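Local coordinates for fasciclin I (Drosophila melanogaster, PDB 1O70), which acts as a neural cell adhesion molecule, represented here by its FAS1 domains 3 and 4, at residues 85-90 with 137-142; 173-178 with 182-187; 290-295 with 299-304. One frame throughout, in Å; residues are numbered along the deposited sequence.

Interaction 1: 85-90 with 137-142; sequences RLNVDK and QADVAQ
Ala-138 opens the contact from the second segment: its CB meets the CG2 branch of Val-88 at 3.7 Å, the apolar part of a small surface patch. Asp-139 comes next and carries the polar part. Its backbone has a positive phi (48°), and CG lies anti to the carbonyl carbon (chi1 -65°), which brings the carboxylate across the Val-88 side chain at about a right angle. OD2 of Asp-139 accepts the backbone N-H of Val-88 at 2.9 Å, with an N-H...O angle of 166°; the bond uses the syn lone pair of the carboxylate. OD2 of Asp-139 also stands 3.2 Å from CB of Asn-87. OD1 of Asp-139 works one step further along the helix through water 1, which donates to it at 2.7 Å and accepts the N-H of Asp-89 at 2.9 Å. One carboxylate thus serves two consecutive N-H groups, directly and through water, and the helix start would probably favour its ionised form. Outside the contact, Leu-86 O accepts NE2 of His-148, tying the approach to strand 145-150. Here helix 88-94 starts, Asn-87 at the N-cap and its first N-H groups met from strand 131-141, within the FAS1 fold of domain 3.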
loop_
_atom_site.group_PDB
_atom_site.type_symbol
_atom_site.label_atom_id
_atom_site.label_comp_id
_atom_site.label_asym_id
_atom_site.label_seq_id
_atom_site.Cartn_x
_atom_site.Cartn_y
_atom_site.Cartn_z
ATOM N N ARG A 85 4.474 17.116 -12.878
ATOM C CA ARG A 85 5.471 18.025 -12.328
ATOM C C ARG A 85 5.098 18.251 -10.863
ATOM O O ARG A 85 4.188 19.025 -10.568
ATOM C CB ARG A 85 5.427 19.348 -13.079
ATOM C CG ARG A 85 6.368 20.398 -12.517
ATOM C CD ARG A 85 5.972 21.784 -13.007
ATOM N NE ARG A 85 5.973 21.823 -14.460
ATOM C CZ ARG A 85 7.080 21.775 -15.190
ATOM N NH1 ARG A 85 8.262 21.694 -14.588
ATOM N NH2 ARG A 85 7.009 21.799 -16.519
ATOM N N LEU A 86 5.796 17.585 -9.947
ATOM C CA LEU A 86 5.471 17.709 -8.534
ATOM C C LEU A 86 6.583 18.102 -7.579
ATOM O O LEU A 86 7.505 17.322 -7.335
ATOM C CB LEU A 86 4.875 16.397 -8.018
ATOM C CG LEU A 86 3.464 15.990 -8.418
ATOM C CD1 LEU A 86 3.095 14.679 -7.718
ATOM C CD2 LEU A 86 2.490 17.087 -8.021
ATOM N N ASN A 87 6.480 19.303 -7.015
ATOM C CA ASN A 87 7.455 19.758 -6.029
ATOM C C ASN A 87 6.736 19.814 -4.686
ATOM O O ASN A 87 5.511 19.690 -4.631
ATOM C CB ASN A 87 8.006 21.139 -6.399
ATOM C CG ASN A 87 6.917 22.197 -6.522
ATOM O OD1 ASN A 87 7.198 23.361 -6.766
ATOM N ND2 ASN A 87 5.669 21.789 -6.361
ATOM N N VAL A 88 7.489 20.014 -3.611
ATOM C CA VAL A 88 6.893 20.075 -2.282
ATOM C C VAL A 88 5.622 20.921 -2.210
ATOM O O VAL A 88 4.606 20.460 -1.693
ATOM C CB VAL A 88 7.884 20.614 -1.247
ATOM C CG1 VAL A 88 7.207 20.739 0.098
ATOM C CG2 VAL A 88 9.078 19.681 -1.153
ATOM N N ASP A 89 5.672 22.146 -2.731
ATOM C CA ASP A 89 4.506 23.013 -2.686
ATOM C C ASP A 89 3.282 22.391 -3.335
ATOM O O ASP A 89 2.199 22.393 -2.752
ATOM C CB ASP A 89 4.792 24.369 -3.354
ATOM C CG ASP A 89 5.771 25.220 -2.562
ATOM O OD1 ASP A 89 5.807 25.090 -1.311
ATOM O OD2 ASP A 89 6.494 26.036 -3.191
ATOM N N LYS A 90 3.452 21.866 -4.545
ATOM C CA LYS A 90 2.340 21.256 -5.263
ATOM C C LYS A 90 1.787 20.048 -4.485
ATOM O O LYS A 90 0.576 19.842 -4.434
ATOM C CB LYS A 90 2.784 20.836 -6.671
ATOM C CG LYS A 90 1.653 20.349 -7.575
ATOM C CD LYS A 90 0.685 21.471 -7.909
ATOM C CE LYS A 90 -0.572 20.959 -8.605
ATOM N NZ LYS A 90 -1.520 22.092 -8.878
ATOM N N GLN A 137 15.739 14.772 0.536
ATOM C CA GLN A 137 16.217 15.869 -0.298
ATOM C C GLN A 137 15.134 16.126 -1.323
ATOM O O GLN A 137 14.730 15.222 -2.053
ATOM C CB GLN A 137 17.527 15.485 -0.984
ATOM C CG GLN A 137 17.923 16.402 -2.130
ATOM C CD GLN A 137 19.323 16.972 -1.975
ATOM O OE1 GLN A 137 19.989 17.280 -2.968
ATOM N NE2 GLN A 137 19.770 17.131 -0.726
ATOM N N ALA A 138 14.669 17.363 -1.388
ATOM C CA ALA A 138 13.584 17.677 -2.296
ATOM C C ALA A 138 13.830 18.801 -3.286
ATOM O O ALA A 138 14.878 19.441 -3.293
ATOM C CB ALA A 138 12.328 17.990 -1.474
ATOM N N ASP A 139 12.831 19.014 -4.135
ATOM C CA ASP A 139 12.846 20.087 -5.113
ATOM C C ASP A 139 14.124 20.224 -5.929
ATOM O O ASP A 139 14.634 21.326 -6.099
ATOM C CB ASP A 139 12.547 21.412 -4.400
ATOM C CG ASP A 139 11.142 21.460 -3.821
ATOM O OD1 ASP A 139 10.893 22.324 -2.941
ATOM O OD2 ASP A 139 10.293 20.641 -4.254
ATOM N N VAL A 140 14.656 19.118 -6.424
ATOM C CA VAL A 140 15.844 19.199 -7.260
ATOM C C VAL A 140 15.284 19.488 -8.661
ATOM O O VAL A 140 14.629 18.632 -9.271
ATOM C CB VAL A 140 16.645 17.859 -7.241
ATOM C CG1 VAL A 140 17.784 17.900 -8.256
ATOM C CG2 VAL A 140 17.209 17.608 -5.841
ATOM N N ALA A 141 15.525 20.697 -9.163
ATOM C CA ALA A 141 14.995 21.101 -10.467
ATOM C C ALA A 141 15.370 20.216 -11.641
ATOM O O ALA A 141 16.448 19.618 -11.680
ATOM C CB ALA A 141 15.383 22.537 -10.768
ATOM N N GLN A 142 14.445 20.134 -12.592
ATOM C CA GLN A 142 14.630 19.359 -13.818
ATOM C C GLN A 142 13.932 20.099 -14.953
ATOM O O GLN A 142 13.143 21.013 -14.726
ATOM C CB GLN A 142 14.051 17.942 -13.683
ATOM C CG GLN A 142 14.751 17.077 -12.640
ATOM C CD GLN A 142 16.134 16.608 -13.088
ATOM O OE1 GLN A 142 16.257 15.672 -13.880
ATOM N NE2 GLN A 142 17.179 17.266 -12.585
HETATM O O HOH W 1 8.366 23.098 -3.310
#

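Interaction 2: 173-178 with 182-187; sequences DTYKMG and HFNDQL. With SO4 (sulfate ion), chain E.
Asn-184 turns its amide toward Tyr-175 and Gly-178, and that orientation organises the contact. The side chains of Asn-184 and Tyr-175 cross at about a right angle, yet their flat groups are almost parallel, with ring and amide planes 13° apart; ND2 of Asn-184 approaches CD1 of the Tyr-175 ring obliquely, at 3.5 Å. The amide is aimed past the ring at the backbone: ND2 of Asn-184 donates to Tyr-175 O at 2.9 Å, the N-H...O angle being 160° and the donor lying in the carbonyl plane. The other end of the amide, OD1, receives a hydrogen bond from water 2, which also donates to Thr-174 O. Both ends of the amide are therefore engaged, which fixes its rotation. With CG beside its own backbone N (chi1 -58°), the amide reaches Tyr-175 O on the side where Asn-184 N donates to Gly-178 O at 3.1 Å.

Phe-183 touches the other segment through CB, 3.5 Å from Gly-178 O, while its ring leads away to Leu-231 and Leu-235. Over one ring face, offset toward the rim, lies NE2 of Gln-186, which donates to Phe-183 O; Asn-184 OD1 sits at the ring edge, in plane. On the side of the helix turned from the loop, Lys-176 NZ donates to O1 of a sulfate ion, probably from the crystallisation liquor. The whole is a helix carboxyl end in FAS1 domain 4, where carbonyls of the last turn of helix 172-177 are satisfied by a side-chain amide of the following loop and by a water that this amide holds.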
loop_
_atom_site.group_PDB
_atom_site.type_symbol
_atom_site.label_atom_id
_atom_site.label_comp_id
_atom_site.label_asym_id
_atom_site.label_seq_id
_atom_site.Cartn_x
_atom_site.Cartn_y
_atom_site.Cartn_z
ATOM N N ASP A 173 -6.500 2.113 13.355
ATOM C CA ASP A 173 -7.647 1.499 14.019
ATOM C C ASP A 173 -7.601 -0.021 13.924
ATOM O O ASP A 173 -7.687 -0.728 14.933
ATOM C CB ASP A 173 -8.963 2.015 13.423
ATOM C CG ASP A 173 -9.331 3.395 13.930
ATOM O OD1 ASP A 173 -8.674 3.881 14.856
ATOM O OD2 ASP A 173 -10.280 4.004 13.410
ATOM N N THR A 174 -7.465 -0.527 12.706
ATOM C CA THR A 174 -7.396 -1.963 12.527
ATOM C C THR A 174 -6.209 -2.541 13.305
ATOM O O THR A 174 -6.309 -3.630 13.870
ATOM C CB THR A 174 -7.290 -2.350 11.033
ATOM O OG1 THR A 174 -8.542 -2.095 10.388
ATOM C CG2 THR A 174 -6.953 -3.825 10.878
ATOM N N TYR A 175 -5.100 -1.809 13.371
ATOM C CA TYR A 175 -3.934 -2.308 14.094
ATOM C C TYR A 175 -4.209 -2.339 15.590
ATOM O O TYR A 175 -3.820 -3.278 16.288
ATOM C CB TYR A 175 -2.706 -1.437 13.809
ATOM C CG TYR A 175 -1.557 -1.662 14.768
ATOM C CD1 TYR A 175 -0.916 -2.900 14.859
ATOM C CD2 TYR A 175 -1.116 -0.629 15.597
ATOM C CE1 TYR A 175 0.138 -3.099 15.754
ATOM C CE2 TYR A 175 -0.071 -0.811 16.493
ATOM C CZ TYR A 175 0.552 -2.043 16.570
ATOM O OH TYR A 175 1.586 -2.203 17.461
ATOM N N LYS A 176 -4.886 -1.312 16.081
ATOM C CA LYS A 176 -5.206 -1.249 17.496
ATOM C C LYS A 176 -6.220 -2.324 17.901
ATOM O O LYS A 176 -6.079 -2.959 18.947
ATOM C CB LYS A 176 -5.747 0.133 17.850
ATOM C CG LYS A 176 -6.207 0.228 19.281
ATOM C CD LYS A 176 -6.086 1.646 19.793
ATOM C CE LYS A 176 -7.058 2.582 19.109
ATOM N NZ LYS A 176 -6.966 3.939 19.725
ATOM N N MET A 177 -7.227 -2.535 17.062
ATOM C CA MET A 177 -8.254 -3.526 17.341
ATOM C C MET A 177 -7.679 -4.938 17.427
ATOM O O MET A 177 -8.180 -5.770 18.180
ATOM C CB MET A 177 -9.330 -3.475 16.257
ATOM C CG MET A 177 -10.594 -4.222 16.597
ATOM S SD MET A 177 -11.857 -3.906 15.334
ATOM C CE MET A 177 -12.376 -5.509 14.957
ATOM N N GLY A 178 -6.629 -5.198 16.654
ATOM C CA GLY A 178 -6.004 -6.510 16.646
ATOM C C GLY A 178 -5.127 -6.765 17.854
ATOM O O GLY A 178 -4.527 -7.829 17.989
ATOM N N HIS A 182 -4.647 -10.187 20.742
ATOM C CA HIS A 182 -3.333 -10.661 20.318
ATOM C C HIS A 182 -3.419 -11.282 18.935
ATOM O O HIS A 182 -2.632 -12.159 18.565
ATOM C CB HIS A 182 -2.778 -11.657 21.336
ATOM C CG HIS A 182 -2.490 -11.038 22.669
ATOM N ND1 HIS A 182 -1.255 -10.520 23.003
ATOM C CD2 HIS A 182 -3.294 -10.807 23.734
ATOM C CE1 HIS A 182 -1.311 -9.998 24.215
ATOM N NE2 HIS A 182 -2.537 -10.157 24.681
ATOM N N PHE A 183 -4.401 -10.810 18.176
ATOM C CA PHE A 183 -4.621 -11.254 16.814
ATOM C C PHE A 183 -3.412 -10.864 15.958
ATOM O O PHE A 183 -3.035 -11.595 15.049
ATOM C CB PHE A 183 -5.871 -10.575 16.255
ATOM C CG PHE A 183 -6.101 -10.827 14.795
ATOM C CD1 PHE A 183 -6.789 -11.946 14.374
ATOM C CD2 PHE A 183 -5.601 -9.953 13.838
ATOM C CE1 PHE A 183 -6.991 -12.187 13.022
ATOM C CE2 PHE A 183 -5.795 -10.186 12.482
ATOM C CZ PHE A 183 -6.487 -11.307 12.077
ATOM N N ASN A 184 -2.807 -9.714 16.254
ATOM C CA ASN A 184 -1.663 -9.226 15.482
ATOM C C ASN A 184 -0.406 -10.082 15.556
ATOM O O ASN A 184 0.326 -10.202 14.574
ATOM C CB ASN A 184 -1.270 -7.810 15.910
ATOM C CG ASN A 184 -2.393 -6.818 15.778
ATOM O OD1 ASN A 184 -3.328 -7.020 15.014
ATOM N ND2 ASN A 184 -2.297 -5.721 16.513
ATOM N N ASP A 185 -0.148 -10.653 16.726
ATOM C CA ASP A 185 1.040 -11.469 16.946
ATOM C C ASP A 185 1.407 -12.337 15.750
ATOM O O ASP A 185 2.533 -12.289 15.245
ATOM C CB ASP A 185 0.844 -12.341 18.189
ATOM C CG ASP A 185 0.750 -11.518 19.462
ATOM O OD1 ASP A 185 0.523 -10.292 19.361
ATOM O OD2 ASP A 185 0.893 -12.091 20.563
ATOM N N GLN A 186 0.445 -13.117 15.288
ATOM C CA GLN A 186 0.656 -14.020 14.164
ATOM C C GLN A 186 1.135 -13.357 12.872
ATOM O O GLN A 186 1.825 -13.986 12.075
ATOM C CB GLN A 186 -0.641 -14.780 13.879
ATOM C CG GLN A 186 -1.763 -13.874 13.414
ATOM C CD GLN A 186 -3.011 -14.642 13.087
ATOM O OE1 GLN A 186 -2.955 -15.680 12.420
ATOM N NE2 GLN A 186 -4.156 -14.133 13.535
ATOM N N LEU A 187 0.760 -12.097 12.663
ATOM C CA LEU A 187 1.110 -11.369 11.442
ATOM C C LEU A 187 2.591 -11.074 11.264
ATOM O O LEU A 187 2.998 -10.422 10.298
ATOM C CB LEU A 187 0.317 -10.068 11.381
ATOM C CG LEU A 187 -1.190 -10.292 11.481
ATOM C CD1 LEU A 187 -1.883 -8.954 11.518
ATOM C CD2 LEU A 187 -1.670 -11.131 10.313
HETATM S S SO4 E . -10.384 4.693 17.912
HETATM O O1 SO4 E . -9.697 5.234 19.108
HETATM O O2 SO4 E . -9.722 3.442 17.488
HETATM O O3 SO4 E . -11.801 4.418 18.240
HETATM O O4 SO4 E . -10.312 5.682 16.814
HETATM O O HOH W 2 -5.112 -5.875 12.941
#

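Interaction 3: 290-295 with 299-304; sequences RPDVEC and IIHVID
Val-293 and Ile-300 form the apolar centre of an antiparallel beta hairpin in FAS1 domain 4, CB of Val-293 lying 4.0 Å from CB of Ile-300. On the same face CG2 of Val-293 approaches CG2 of Val-302; SG of Cys-295 also reaches CD1 of Ile-300, and Val-161 packs on both. Val-293 N bonds to Ile-300 O at 2.7 Å, and Arg-290 and Val-302 exchange N-H...O bonds in both directions. Between these pairs the register shifts by one residue, a beta bulge. Further out, CG2 of Val-302 lies over one face of the Arg-290 guanidinium, offset toward its rim; the guanidinium makes salt bridges to Asp-168 and to Glu-127 of FAS1 domain 3. At the bulge His-301 supplies what the backbone does not: Asp-292 N donates to ND1 of His-301 at 3.0 Å, from 23° out of the ring plane, while NE2 bonds to Tyr-242 O. A leucine in place of His-301 would probably leave both Asp-292 N and Tyr-242 O without these partners. OD1 of Asp-292, which accepts the N-H of Met-244, stands in plane at the ring edge, 3.2 Å from CE1 of His-301, with carboxylate and ring planes 77° apart.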
loop_
_atom_site.group_PDB
_atom_site.type_symbol
_atom_site.label_atom_id
_atom_site.label_comp_id
_atom_site.label_asym_id
_atom_site.label_seq_id
_atom_site.Cartn_x
_atom_site.Cartn_y
_atom_site.Cartn_z
ATOM N N ARG A 290 -6.552 1.096 -1.183
ATOM C CA ARG A 290 -5.142 0.908 -1.514
ATOM C C ARG A 290 -4.966 -0.579 -1.788
ATOM O O ARG A 290 -4.911 -1.399 -0.861
ATOM C CB ARG A 290 -4.235 1.321 -0.351
ATOM C CG ARG A 290 -3.991 2.814 -0.224
ATOM C CD ARG A 290 -3.342 3.130 1.097
ATOM N NE ARG A 290 -2.076 2.424 1.266
ATOM C CZ ARG A 290 -1.514 2.200 2.449
ATOM N NH1 ARG A 290 -2.118 2.625 3.560
ATOM N NH2 ARG A 290 -0.356 1.555 2.518
ATOM N N PRO A 291 -4.923 -0.953 -3.065
ATOM C CA PRO A 291 -4.749 -2.368 -3.375
ATOM C C PRO A 291 -3.283 -2.753 -3.401
ATOM O O PRO A 291 -2.401 -1.919 -3.613
ATOM C CB PRO A 291 -5.353 -2.480 -4.758
ATOM C CG PRO A 291 -4.922 -1.182 -5.374
ATOM C CD PRO A 291 -5.286 -0.195 -4.275
ATOM N N ASP A 292 -3.030 -4.028 -3.173
ATOM C CA ASP A 292 -1.683 -4.545 -3.261
ATOM C C ASP A 292 -0.597 -3.854 -2.453
ATOM O O ASP A 292 0.446 -3.517 -2.998
ATOM C CB ASP A 292 -1.293 -4.565 -4.740
ATOM C CG ASP A 292 -2.378 -5.198 -5.610
ATOM O OD1 ASP A 292 -2.857 -6.290 -5.239
ATOM O OD2 ASP A 292 -2.765 -4.616 -6.646
ATOM N N VAL A 293 -0.821 -3.645 -1.162
ATOM C CA VAL A 293 0.209 -3.032 -0.338
ATOM C C VAL A 293 1.096 -4.205 0.070
ATOM O O VAL A 293 0.899 -4.805 1.119
ATOM C CB VAL A 293 -0.410 -2.342 0.904
ATOM C CG1 VAL A 293 0.689 -1.794 1.815
ATOM C CG2 VAL A 293 -1.341 -1.203 0.454
ATOM N N GLU A 294 2.060 -4.536 -0.783
ATOM C CA GLU A 294 2.939 -5.674 -0.544
ATOM C C GLU A 294 3.754 -5.658 0.730
ATOM O O GLU A 294 4.186 -4.607 1.195
ATOM C CB GLU A 294 3.892 -5.853 -1.714
ATOM C CG GLU A 294 3.311 -6.614 -2.869
ATOM C CD GLU A 294 4.251 -6.595 -4.047
ATOM O OE1 GLU A 294 5.478 -6.784 -3.832
ATOM O OE2 GLU A 294 3.758 -6.408 -5.182
ATOM N N CYS A 295 3.970 -6.850 1.279
ATOM C CA CYS A 295 4.760 -7.022 2.493
ATOM C C CYS A 295 5.732 -8.178 2.303
ATOM O O CYS A 295 5.723 -8.834 1.262
ATOM C CB CYS A 295 3.857 -7.302 3.685
ATOM S SG CYS A 295 2.752 -5.934 4.102
ATOM N N ILE A 299 0.445 -9.723 1.638
ATOM C CA ILE A 299 -0.019 -8.511 0.996
ATOM C C ILE A 299 -1.209 -7.964 1.765
ATOM O O ILE A 299 -1.996 -8.722 2.328
ATOM C CB ILE A 299 -0.448 -8.806 -0.465
ATOM C CG1 ILE A 299 -0.691 -7.501 -1.228
ATOM C CG2 ILE A 299 -1.729 -9.620 -0.467
ATOM C CD1 ILE A 299 -0.955 -7.721 -2.696
ATOM N N ILE A 300 -1.336 -6.643 1.781
ATOM C CA ILE A 300 -2.442 -5.986 2.461
ATOM C C ILE A 300 -3.282 -5.189 1.467
ATOM O O ILE A 300 -2.736 -4.518 0.597
ATOM C CB ILE A 300 -1.925 -4.999 3.507
ATOM C CG1 ILE A 300 -1.444 -5.757 4.748
ATOM C CG2 ILE A 300 -3.010 -3.968 3.839
ATOM C CD1 ILE A 300 -0.888 -4.830 5.828
ATOM N N HIS A 301 -4.604 -5.252 1.589
ATOM C CA HIS A 301 -5.476 -4.476 0.698
ATOM C C HIS A 301 -6.315 -3.550 1.581
ATOM O O HIS A 301 -7.178 -4.009 2.340
ATOM C CB HIS A 301 -6.405 -5.389 -0.093
ATOM C CG HIS A 301 -5.691 -6.416 -0.918
ATOM N ND1 HIS A 301 -4.968 -6.092 -2.045
ATOM C CD2 HIS A 301 -5.596 -7.761 -0.780
ATOM C CE1 HIS A 301 -4.456 -7.192 -2.569
ATOM N NE2 HIS A 301 -4.823 -8.219 -1.821
ATOM N N VAL A 302 -6.077 -2.249 1.491
ATOM C CA VAL A 302 -6.830 -1.323 2.326
ATOM C C VAL A 302 -8.221 -1.096 1.761
ATOM O O VAL A 302 -8.385 -0.626 0.635
ATOM C CB VAL A 302 -6.112 0.025 2.468
ATOM C CG1 VAL A 302 -6.931 0.936 3.358
ATOM C CG2 VAL A 302 -4.727 -0.186 3.059
ATOM N N ILE A 303 -9.232 -1.432 2.549
ATOM C CA ILE A 303 -10.596 -1.268 2.088
ATOM C C ILE A 303 -11.329 -0.090 2.719
ATOM O O ILE A 303 -10.902 0.436 3.747
ATOM C CB ILE A 303 -11.366 -2.579 2.259
ATOM C CG1 ILE A 303 -11.488 -2.960 3.729
ATOM C CG2 ILE A 303 -10.611 -3.686 1.509
ATOM C CD1 ILE A 303 -12.242 -4.262 3.945
ATOM N N ASP A 304 -12.415 0.340 2.080
ATOM C CA ASP A 304 -13.200 1.495 2.528
ATOM C C ASP A 304 -14.096 1.246 3.726
ATOM O O ASP A 304 -14.419 2.172 4.471
ATOM C CB ASP A 304 -14.081 2.007 1.389
ATOM C CG ASP A 304 -13.369 2.993 0.485
ATOM O OD1 ASP A 304 -13.812 3.132 -0.677
ATOM O OD2 ASP A 304 -12.398 3.658 0.928
#

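In the fold
Interaction 1 belongs to FAS1 domain 3, interactions 2 and 3 to FAS1 domain 4. Both domains repeat one sheet order, strand 131-141 of interaction 1 standing where strand 284-295 of interaction 3 does. Centres of interactions 1 and 2 are about 37 Å apart, on opposite sides of the chain's centre; those of 1 and 3 about 27 Å. Those of 2 and 3 are about 16 Å apart, nearest atoms about 7 Å, without touching; helix 161-167 packs against both. The salt bridge of Arg-290 to Glu-127 places interaction 3 at the domain junction. The side chains of Arg-290, Tyr-175 and Val-88 lie about 6 Å, about 10 Å and about 13 Å from a glycan sugar.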